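Local structure of ORF131 protein (Ralstonia metallidurans, 2WTP) at residues 100-105 with 117-122. The protein binds copper and, judging by its family, probably takes part in resistance to heavy metals. Residues are numbered along the deposited sequence; the frame is centred on the assembly and turned at random.
Sequences DTSVDL and GVRVYI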
loop_
_atom_site.group_PDB
_atom_site.type_symbol
_atom_site.label_atom_id
_atom_site.label_comp_id
_atom_site.label_asym_id
_atom_site.label_seq_id
_atom_site.Cartn_x
_atom_site.Cartn_y
_atom_site.Cartn_z
ATOM N N ASP A 100 -0.528 14.215 5.330
ATOM C CA ASP A 100 -0.726 12.758 5.494
ATOM C C ASP A 100 -1.683 12.457 6.639
ATOM O O ASP A 100 -1.655 13.195 7.712
ATOM C CB ASP A 100 0.588 12.055 5.870
ATOM C CG ASP A 100 1.627 12.120 4.809
ATOM O OD1 ASP A 100 1.500 12.715 3.703
ATOM O OD2 ASP A 100 2.673 11.460 4.985
ATOM N N THR A 101 -2.558 11.477 6.450
ATOM C CA THR A 101 -3.490 11.156 7.514
ATOM C C THR A 101 -3.861 9.691 7.397
ATOM O O THR A 101 -3.635 9.085 6.348
ATOM C CB THR A 101 -4.695 12.097 7.381
ATOM O OG1 THR A 101 -5.595 11.943 8.458
ATOM C CG2 THR A 101 -5.538 11.790 6.131
ATOM N N SER A 102 -4.404 9.109 8.405
ATOM C CA SER A 102 -4.876 7.772 8.297
ATOM C C SER A 102 -6.302 7.570 8.761
ATOM O O SER A 102 -6.877 8.430 9.487
ATOM C CB SER A 102 -3.972 6.813 9.106
ATOM O OG SER A 102 -4.168 6.923 10.538
ATOM N N VAL A 103 -6.917 6.457 8.324
ATOM C CA VAL A 103 -8.270 6.125 8.777
ATOM C C VAL A 103 -8.410 4.640 8.904
ATOM O O VAL A 103 -7.766 3.902 8.127
ATOM C CB VAL A 103 -9.327 6.775 7.800
ATOM C CG1 VAL A 103 -9.206 6.229 6.385
ATOM C CG2 VAL A 103 -10.763 6.564 8.366
ATOM N N ASP A 104 -9.293 4.167 9.790
ATOM C CA ASP A 104 -9.502 2.708 9.832
ATOM C C ASP A 104 -10.338 2.244 8.687
ATOM O O ASP A 104 -11.441 2.781 8.509
ATOM C CB ASP A 104 -10.166 2.319 11.185
ATOM C CG ASP A 104 -10.009 0.790 11.458
ATOM O OD1 ASP A 104 -10.654 -0.015 10.793
ATOM O OD2 ASP A 104 -9.176 0.403 12.277
ATOM N N LEU A 105 -9.926 1.185 7.970
ATOM C CA LEU A 105 -10.697 0.734 6.808
ATOM C C LEU A 105 -12.073 0.265 7.301
ATOM O O LEU A 105 -13.036 0.249 6.513
ATOM C CB LEU A 105 -9.921 -0.447 6.204
ATOM C CG LEU A 105 -10.469 -0.980 4.842
ATOM C CD1 LEU A 105 -10.382 0.081 3.763
ATOM C CD2 LEU A 105 -9.729 -2.330 4.468
ATOM N N GLY A 117 -9.614 -2.531 11.970
ATOM C CA GLY A 117 -8.242 -2.689 12.433
ATOM C C GLY A 117 -7.179 -2.595 11.392
ATOM O O GLY A 117 -6.012 -2.614 11.736
ATOM N N VAL A 118 -7.548 -2.545 10.113
ATOM C CA VAL A 118 -6.580 -2.272 9.083
ATOM C C VAL A 118 -6.535 -0.743 8.907
ATOM O O VAL A 118 -7.628 -0.134 8.663
ATOM C CB VAL A 118 -6.999 -2.883 7.794
ATOM C CG1 VAL A 118 -5.952 -2.548 6.686
ATOM C CG2 VAL A 118 -7.094 -4.437 7.961
ATOM N N ARG A 119 -5.418 -0.104 9.041
ATOM C CA ARG A 119 -5.338 1.361 8.942
ATOM C C ARG A 119 -4.875 1.725 7.558
ATOM O O ARG A 119 -3.928 1.136 7.030
ATOM C CB ARG A 119 -4.411 1.880 10.003
ATOM C CG ARG A 119 -4.593 3.378 10.161
ATOM C CD ARG A 119 -4.293 3.900 11.583
ATOM N NE ARG A 119 -5.456 3.672 12.361
ATOM C CZ ARG A 119 -6.479 4.548 12.462
ATOM N NH1 ARG A 119 -7.525 4.122 13.145
ATOM N NH2 ARG A 119 -6.479 5.736 11.881
ATOM N N VAL A 120 -5.581 2.645 6.922
ATOM C CA VAL A 120 -5.130 3.150 5.603
ATOM C C VAL A 120 -4.376 4.450 5.797
ATOM O O VAL A 120 -4.900 5.403 6.375
ATOM C CB VAL A 120 -6.354 3.448 4.735
ATOM C CG1 VAL A 120 -5.870 3.849 3.308
ATOM C CG2 VAL A 120 -7.195 2.156 4.641
ATOM N N TYR A 121 -3.115 4.493 5.357
ATOM C CA TYR A 121 -2.295 5.705 5.441
ATOM C C TYR A 121 -2.463 6.434 4.117
ATOM O O TYR A 121 -2.050 5.888 3.080
ATOM C CB TYR A 121 -0.847 5.238 5.662
ATOM C CG TYR A 121 0.054 6.384 5.999
ATOM C CD1 TYR A 121 0.543 6.535 7.290
ATOM C CD2 TYR A 121 0.448 7.298 5.002
ATOM C CE1 TYR A 121 1.359 7.602 7.600
ATOM C CE2 TYR A 121 1.342 8.411 5.322
ATOM C CZ TYR A 121 1.718 8.506 6.667
ATOM O OH TYR A 121 2.581 9.546 6.973
ATOM N N ILE A 122 -2.963 7.644 4.135
ATOM C CA ILE A 122 -3.294 8.427 2.927
ATOM C C ILE A 122 -2.231 9.524 2.779
ATOM O O ILE A 122 -2.048 10.376 3.648
ATOM C CB ILE A 122 -4.721 9.096 3.010
ATOM C CG1 ILE A 122 -5.781 8.005 3.270
ATOM C CG2 ILE A 122 -4.910 9.757 1.657
ATOM C CD1 ILE A 122 -7.115 8.592 3.864
HETATM O O HOH W 1 -8.017 1.508 14.380
#
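R119 starts its side chain anti to the backbone N (chi1 -165°) and bends at chi3 (-82°), which lays the guanidinium across the neighbouring strand; S102, with OG held between its own N and carbonyl carbon (chi1 74°), raises the hydroxyl to meet it. R119 NH2 donates to S102 OG over 2.9 Å, almost in the guanidinium plane. R119 NH1 and D104 OD2 stay 4.2 Å apart, the oxygen well out of that plane, and a water bridges them. Both D104 oxygens also share the single N-H of G117, OD1 more squarely; as N-cap of helix 105-108, D104 binds G106 N through OD1. Glycine suits G117's positive phi, where a CB would press on the preceding carbonyl. Y121 OH donates to D100 OD2, just before the strand (2.8 Å). Outer strand 101-104 pairs antiparallel with 119-123, the middle of three (72-76 lies beyond), through paired bonds at T101-I122 and V103-V120; one further bond, L105 N to V118 O (2.7 Å), leads into the helix. On the buried face V103 CG1 meets I122 CD1 at 4.0 Å, and V120 and I122 pack on F94. Short S102 and D104 thus receive the longer R119, the water relaying the D104-R119 interaction in place of a direct salt bridge.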